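Long-range contact in manganese lipoxygenase (Gaeumannomyces graminis, PDB 5FX8), which uses a manganese ion to oxygenate linoleic and alpha-linolenic acids to 11S- and 13R-hydroperoxy fatty acids: residues D427-A441 with F452-V466. Residues are numbered along the deposited sequence; the frame is centred on the assembly and turned at random.
Sequences DGALLRDYELQNWIA and FPAAPLRRRAQLVDV. With NAG (2-acetamido-2-deoxy-beta-D-glucopyranose), chain E.
Gln-437 and Leu-457 join the two segments through a pair of hydrogen bonds in the helical lipoxygenase domain, where helix 434-444 packs against the loop leading into helix 460-481. The carboxamide reads both backbone polar groups of Leu-457: Gln-437 OE1 accepts from Leu-457 N at 2.8 Å, nearly straight and on an in-plane lone pair, while Gln-437 NE2 donates to Leu-457 O at 3.1 Å, which is also met on a lone pair. Gln-437 NE2 has a second acceptor, Leu-430 O, 2.9 Å away and in the plane of the amide, but NE2 sits above the carbonyl plane of Leu-430 and off its lone pairs. The three bonds fix the amide's rotation; a chain bent at chi2 (-48°) folds it back toward the loop.

The side chain of Leu-457 enters the apolar layer, its two methyls serving different neighbours: Leu-457 CD2 meets Leu-430 CD2 at 3.7 Å and also touches Leu-436, whereas CD1 meets Ile-440 CD1. Ile-440 CD1 further reaches the Phe-452 ring obliquely, and Ile-440 CG2 packs on Ala-455 CB. Trp-439, its CG swung to the side opposite the backbone N, brings its six-membered ring to the second helix: Trp-439 CZ3 approaches Leu-463 CD1 at 4.0 Å and Trp-439 CH2 approaches Val-466 CG1 at 3.7 Å. Its NE1 is hydrogen-bonded to Val-300 O of helix 268-305, tying this layer to a neighbouring helix.

At the other end, Asp-427 uses both carboxylate oxygens on Arg-460, at the start of helix 460-481. OD2 accepts from Arg-460 N, 60° above the carboxylate plane. Arg-460 NH1 forms a separate salt bridge to Asp-417, so two acidic groups share this guanidinium. The salt bridge to Asp-427 runs from Arg-460 NE to OD1 over 2.7 Å, on the syn side, though well out of the carboxylate plane, and bent, with an N-H...O angle of 132°.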
loop_
_atom_site.group_PDB
_atom_site.type_symbol
_atom_site.label_atom_id
_atom_site.label_comp_id
_atom_site.label_asym_id
_atom_site.label_seq_id
_atom_site.Cartn_x
_atom_site.Cartn_y
_atom_site.Cartn_z
ATOM N N ASP A 427 16.144 23.016 -27.042
ATOM C CA ASP A 427 15.631 21.674 -26.771
ATOM C C ASP A 427 15.776 20.710 -27.959
ATOM O O ASP A 427 14.959 19.821 -28.141
ATOM C CB ASP A 427 14.172 21.751 -26.335
ATOM C CG ASP A 427 14.029 22.201 -24.902
ATOM O OD1 ASP A 427 15.057 22.228 -24.193
ATOM O OD2 ASP A 427 12.911 22.532 -24.476
ATOM N N GLY A 428 16.848 20.883 -28.733
ATOM C CA GLY A 428 17.076 20.021 -29.873
ATOM C C GLY A 428 17.398 18.589 -29.494
ATOM O O GLY A 428 16.933 17.651 -30.149
ATOM N N ALA A 429 18.192 18.391 -28.440
ATOM C CA ALA A 429 18.456 17.026 -27.991
ATOM C C ALA A 429 17.162 16.235 -27.741
ATOM O O ALA A 429 17.106 15.039 -28.037
ATOM C CB ALA A 429 19.338 17.032 -26.745
ATOM N N LEU A 430 16.113 16.867 -27.195
ATOM C CA LEU A 430 14.854 16.144 -27.023
ATOM C C LEU A 430 14.192 15.867 -28.353
ATOM O O LEU A 430 13.567 14.826 -28.535
ATOM C CB LEU A 430 13.866 16.915 -26.152
ATOM C CG LEU A 430 13.955 16.792 -24.646
ATOM C CD1 LEU A 430 15.017 17.763 -24.126
ATOM C CD2 LEU A 430 12.609 17.103 -24.060
ATOM N N LEU A 431 14.276 16.805 -29.279
ATOM C CA LEU A 431 13.555 16.613 -30.523
ATOM C C LEU A 431 14.180 15.517 -31.354
ATOM O O LEU A 431 13.466 14.803 -32.060
ATOM C CB LEU A 431 13.493 17.916 -31.308
ATOM C CG LEU A 431 12.396 18.852 -30.819
ATOM C CD1 LEU A 431 12.879 20.295 -30.788
ATOM C CD2 LEU A 431 11.148 18.672 -31.670
ATOM N N ARG A 432 15.493 15.353 -31.249
ATOM C CA ARG A 432 16.251 14.380 -32.013
ATOM C C ARG A 432 16.428 13.046 -31.299
ATOM O O ARG A 432 17.176 12.197 -31.797
ATOM C CB ARG A 432 17.618 14.948 -32.357
ATOM C CG ARG A 432 17.550 16.151 -33.207
ATOM C CD ARG A 432 18.914 16.659 -33.556
ATOM N NE ARG A 432 18.875 18.090 -33.396
ATOM C CZ ARG A 432 19.525 18.706 -32.434
ATOM N NH1 ARG A 432 20.289 17.985 -31.631
ATOM N NH2 ARG A 432 19.443 20.019 -32.297
ATOM N N ASP A 433 15.803 12.864 -30.139
ATOM C CA ASP A 433 15.688 11.577 -29.438
ATOM C C ASP A 433 14.496 10.842 -30.047
ATOM O O ASP A 433 13.363 10.967 -29.590
ATOM C CB ASP A 433 15.520 11.803 -27.932
ATOM C CG ASP A 433 15.404 10.519 -27.124
ATOM O OD1 ASP A 433 15.161 9.462 -27.700
ATOM O OD2 ASP A 433 15.530 10.566 -25.885
ATOM N N TYR A 434 14.755 10.072 -31.106
ATOM C CA TYR A 434 13.673 9.409 -31.814
ATOM C C TYR A 434 12.986 8.369 -30.943
ATOM O O TYR A 434 11.800 8.096 -31.143
ATOM C CB TYR A 434 14.178 8.795 -33.127
ATOM C CG TYR A 434 15.301 7.805 -32.961
ATOM C CD1 TYR A 434 15.045 6.491 -32.661
ATOM C CD2 TYR A 434 16.617 8.199 -33.093
ATOM C CE1 TYR A 434 16.045 5.620 -32.506
ATOM C CE2 TYR A 434 17.610 7.336 -32.936
ATOM C CZ TYR A 434 17.334 6.046 -32.648
ATOM O OH TYR A 434 18.381 5.181 -32.491
ATOM N N GLU A 435 13.678 7.834 -29.938
ATOM C CA GLU A 435 13.013 6.923 -29.011
ATOM C C GLU A 435 11.958 7.647 -28.187
ATOM O O GLU A 435 10.833 7.161 -28.064
ATOM C CB GLU A 435 14.046 6.231 -28.122
ATOM C CG GLU A 435 14.932 5.268 -28.890
ATOM C CD GLU A 435 16.010 4.623 -28.066
ATOM O OE1 GLU A 435 16.125 4.890 -26.875
ATOM O OE2 GLU A 435 16.778 3.838 -28.634
ATOM N N LEU A 436 12.286 8.817 -27.626
ATOM C CA LEU A 436 11.291 9.578 -26.877
ATOM C C LEU A 436 10.110 9.970 -27.753
ATOM O O LEU A 436 8.945 9.838 -27.348
ATOM C CB LEU A 436 11.922 10.830 -26.283
ATOM C CG LEU A 436 10.966 11.684 -25.465
ATOM C CD1 LEU A 436 10.750 11.023 -24.151
ATOM C CD2 LEU A 436 11.612 12.987 -25.269
ATOM N N GLN A 437 10.394 10.463 -28.953
ATOM C CA GLN A 437 9.330 10.853 -29.868
ATOM C C GLN A 437 8.494 9.659 -30.286
ATOM O O GLN A 437 7.282 9.778 -30.475
ATOM C CB GLN A 437 9.921 11.546 -31.095
ATOM C CG GLN A 437 10.691 12.840 -30.823
ATOM C CD GLN A 437 9.997 13.889 -29.914
ATOM O OE1 GLN A 437 8.801 14.133 -29.986
ATOM N NE2 GLN A 437 10.787 14.536 -29.095
ATOM N N ASN A 438 9.115 8.494 -30.423
ATOM C CA ASN A 438 8.339 7.291 -30.698
ATOM C C ASN A 438 7.453 6.940 -29.526
ATOM O O ASN A 438 6.304 6.564 -29.717
ATOM C CB ASN A 438 9.247 6.118 -31.023
ATOM C CG ASN A 438 9.793 6.205 -32.392
ATOM O OD1 ASN A 438 9.353 7.032 -33.169
ATOM N ND2 ASN A 438 10.767 5.373 -32.704
ATOM N N TRP A 439 7.974 7.033 -28.309
ATOM C CA TRP A 439 7.137 6.823 -27.136
ATOM C C TRP A 439 5.895 7.694 -27.185
ATOM O O TRP A 439 4.799 7.234 -26.867
ATOM C CB TRP A 439 7.945 7.108 -25.880
ATOM C CG TRP A 439 7.217 7.024 -24.632
ATOM C CD1 TRP A 439 6.157 6.230 -24.360
ATOM C CD2 TRP A 439 7.482 7.765 -23.445
ATOM N NE1 TRP A 439 5.746 6.414 -23.069
ATOM C CE2 TRP A 439 6.538 7.359 -22.483
ATOM C CE3 TRP A 439 8.425 8.728 -23.097
ATOM C CZ2 TRP A 439 6.512 7.883 -21.191
ATOM C CZ3 TRP A 439 8.394 9.250 -21.821
ATOM C CH2 TRP A 439 7.440 8.830 -20.883
ATOM N N ILE A 440 6.040 8.955 -27.574
ATOM C CA ILE A 440 4.879 9.835 -27.546
ATOM C C ILE A 440 3.894 9.448 -28.638
ATOM O O ILE A 440 2.681 9.385 -28.413
ATOM C CB ILE A 440 5.310 11.300 -27.667
ATOM C CG1 ILE A 440 6.374 11.609 -26.627
ATOM C CG2 ILE A 440 4.124 12.203 -27.499
ATOM C CD1 ILE A 440 5.915 11.415 -25.249
ATOM N N ALA A 441 4.403 9.174 -29.833
ATOM C CA ALA A 441 3.533 8.742 -30.918
ATOM C C ALA A 441 2.831 7.420 -30.581
ATOM O O ALA A 441 1.645 7.241 -30.860
ATOM C CB ALA A 441 4.363 8.636 -32.195
ATOM N N PHE A 452 -2.772 12.537 -23.353
ATOM C CA PHE A 452 -1.341 12.510 -23.298
ATOM C C PHE A 452 -0.792 13.606 -24.190
ATOM O O PHE A 452 -1.378 13.908 -25.229
ATOM C CB PHE A 452 -0.823 11.149 -23.768
ATOM C CG PHE A 452 0.524 10.792 -23.235
ATOM C CD1 PHE A 452 0.706 10.578 -21.893
ATOM C CD2 PHE A 452 1.607 10.654 -24.081
ATOM C CE1 PHE A 452 1.937 10.247 -21.408
ATOM C CE2 PHE A 452 2.849 10.311 -23.597
ATOM C CZ PHE A 452 3.014 10.112 -22.263
ATOM N N PRO A 453 0.318 14.224 -23.810
ATOM C CA PRO A 453 0.888 15.289 -24.645
ATOM C C PRO A 453 1.100 14.821 -26.073
ATOM O O PRO A 453 1.650 13.757 -26.323
ATOM C CB PRO A 453 2.211 15.610 -23.952
ATOM C CG PRO A 453 2.489 14.436 -23.113
ATOM C CD PRO A 453 1.188 13.905 -22.674
ATOM N N ALA A 454 0.624 15.612 -27.008
ATOM C CA ALA A 454 0.674 15.253 -28.412
ATOM C C ALA A 454 2.108 15.205 -28.921
ATOM O O ALA A 454 2.996 15.880 -28.404
ATOM C CB ALA A 454 -0.113 16.263 -29.219
ATOM N N ALA A 455 2.327 14.406 -29.955
ATOM C CA ALA A 455 3.639 14.360 -30.581
ATOM C C ALA A 455 3.593 15.374 -31.662
ATOM O O ALA A 455 2.522 15.630 -32.178
ATOM C CB ALA A 455 3.929 13.032 -31.136
ATOM N N PRO A 456 4.730 15.974 -32.006
ATOM C CA PRO A 456 6.047 15.826 -31.404
ATOM C C PRO A 456 6.198 16.622 -30.153
ATOM O O PRO A 456 5.604 17.683 -30.029
ATOM C CB PRO A 456 6.978 16.380 -32.469
ATOM C CG PRO A 456 6.174 17.382 -33.130
ATOM C CD PRO A 456 4.788 16.811 -33.206
ATOM N N LEU A 457 7.042 16.131 -29.266
ATOM C CA LEU A 457 7.249 16.733 -27.962
ATOM C C LEU A 457 8.428 17.686 -28.075
ATOM O O LEU A 457 9.559 17.262 -28.321
ATOM C CB LEU A 457 7.470 15.646 -26.904
ATOM C CG LEU A 457 7.699 15.995 -25.427
ATOM C CD1 LEU A 457 7.144 14.950 -24.396
ATOM C CD2 LEU A 457 9.187 16.294 -25.187
ATOM N N ARG A 458 8.161 18.977 -27.896
ATOM C CA ARG A 458 9.128 20.007 -28.229
ATOM C C ARG A 458 9.822 20.630 -27.033
ATOM O O ARG A 458 10.910 21.185 -27.205
ATOM C CB ARG A 458 8.450 21.117 -29.029
ATOM C CG ARG A 458 7.295 20.635 -29.869
ATOM C CD ARG A 458 7.010 21.593 -31.002
ATOM N NE ARG A 458 7.986 21.461 -32.080
ATOM C CZ ARG A 458 7.691 21.027 -33.297
ATOM N NH1 ARG A 458 6.443 20.697 -33.588
ATOM N NH2 ARG A 458 8.634 20.936 -34.220
ATOM N N ARG A 459 9.245 20.550 -25.836
ATOM C CA ARG A 459 9.744 21.287 -24.681
ATOM C C ARG A 459 10.086 20.344 -23.536
ATOM O O ARG A 459 9.280 19.489 -23.188
ATOM C CB ARG A 459 8.696 22.311 -24.229
ATOM C CG ARG A 459 8.323 23.331 -25.317
ATOM C CD ARG A 459 7.256 24.345 -24.859
ATOM N NE ARG A 459 5.949 23.711 -24.713
ATOM C CZ ARG A 459 5.391 23.383 -23.549
ATOM N NH1 ARG A 459 6.006 23.640 -22.401
ATOM N NH2 ARG A 459 4.205 22.793 -23.539
ATOM N N ARG A 460 11.269 20.518 -22.937
ATOM C CA ARG A 460 11.618 19.788 -21.719
ATOM C C ARG A 460 10.502 19.809 -20.680
ATOM O O ARG A 460 10.279 18.812 -19.992
ATOM C CB ARG A 460 12.864 20.375 -21.077
ATOM C CG ARG A 460 14.065 20.291 -21.898
ATOM C CD ARG A 460 15.123 21.187 -21.365
ATOM N NE ARG A 460 16.335 21.017 -22.135
ATOM C CZ ARG A 460 17.454 20.557 -21.605
ATOM N NH1 ARG A 460 17.469 20.275 -20.313
ATOM N NH2 ARG A 460 18.540 20.389 -22.343
ATOM N N ALA A 461 9.838 20.953 -20.497
ATOM C CA ALA A 461 8.793 21.028 -19.487
ATOM C C ALA A 461 7.739 19.948 -19.678
ATOM O O ALA A 461 7.119 19.516 -18.707
ATOM C CB ALA A 461 8.136 22.404 -19.504
ATOM N N GLN A 462 7.517 19.507 -20.915
ATOM C CA GLN A 462 6.501 18.489 -21.158
ATOM C C GLN A 462 6.963 17.138 -20.650
ATOM O O GLN A 462 6.229 16.445 -19.937
ATOM C CB GLN A 462 6.169 18.407 -22.642
ATOM C CG GLN A 462 5.394 19.577 -23.140
ATOM C CD GLN A 462 5.065 19.468 -24.591
ATOM O OE1 GLN A 462 5.868 19.829 -25.444
ATOM N NE2 GLN A 462 3.873 18.967 -24.889
ATOM N N LEU A 463 8.179 16.751 -21.010
ATOM C CA LEU A 463 8.718 15.521 -20.478
ATOM C C LEU A 463 8.751 15.556 -18.953
ATOM O O LEU A 463 8.416 14.564 -18.299
ATOM C CB LEU A 463 10.101 15.280 -21.071
ATOM C CG LEU A 463 10.710 13.981 -20.575
ATOM C CD1 LEU A 463 9.802 12.854 -20.974
ATOM C CD2 LEU A 463 12.093 13.773 -21.083
ATOM N N VAL A 464 9.129 16.693 -18.372
ATOM C CA VAL A 464 9.193 16.804 -16.919
ATOM C C VAL A 464 7.805 16.644 -16.308
ATOM O O VAL A 464 7.654 16.064 -15.227
ATOM C CB VAL A 464 9.858 18.136 -16.511
ATOM C CG1 VAL A 464 9.732 18.395 -15.047
ATOM C CG2 VAL A 464 11.298 18.120 -16.862
ATOM N N ASP A 465 6.771 17.152 -16.985
ATOM C CA ASP A 465 5.405 16.949 -16.508
ATOM C C ASP A 465 5.033 15.480 -16.489
ATOM O O ASP A 465 4.472 14.988 -15.514
ATOM C CB ASP A 465 4.418 17.690 -17.382
ATOM C CG ASP A 465 4.444 19.167 -17.169
ATOM O OD1 ASP A 465 5.062 19.635 -16.178
ATOM O OD2 ASP A 465 3.833 19.852 -18.018
ATOM N N VAL A 466 5.328 14.778 -17.572
ATOM C CA VAL A 466 5.025 13.356 -17.661
ATOM C C VAL A 466 5.706 12.578 -16.540
ATOM O O VAL A 466 5.055 11.836 -15.791
ATOM C CB VAL A 466 5.419 12.832 -19.052
ATOM C CG1 VAL A 466 5.432 11.318 -19.094
ATOM C CG2 VAL A 466 4.468 13.365 -20.056
HETATM C C1 NAG E . 17.180 3.772 -35.668
HETATM C C2 NAG E . 17.942 4.175 -36.937
HETATM C C3 NAG E . 17.613 5.618 -37.329
HETATM C C4 NAG E . 16.109 5.831 -37.386
HETATM C C5 NAG E . 15.499 5.396 -36.066
HETATM C C6 NAG E . 14.004 5.514 -36.032
HETATM C C7 NAG E . 20.138 3.151 -37.388
HETATM C C8 NAG E . 21.608 3.195 -37.067
HETATM N N2 NAG E . 19.375 4.036 -36.743
HETATM O O3 NAG E . 18.237 5.952 -38.567
HETATM O O4 NAG E . 15.805 7.205 -37.586
HETATM O O5 NAG E . 15.808 4.021 -35.838
HETATM O O6 NAG E . 13.433 4.675 -37.020
HETATM O O7 NAG E . 19.673 2.357 -38.185
#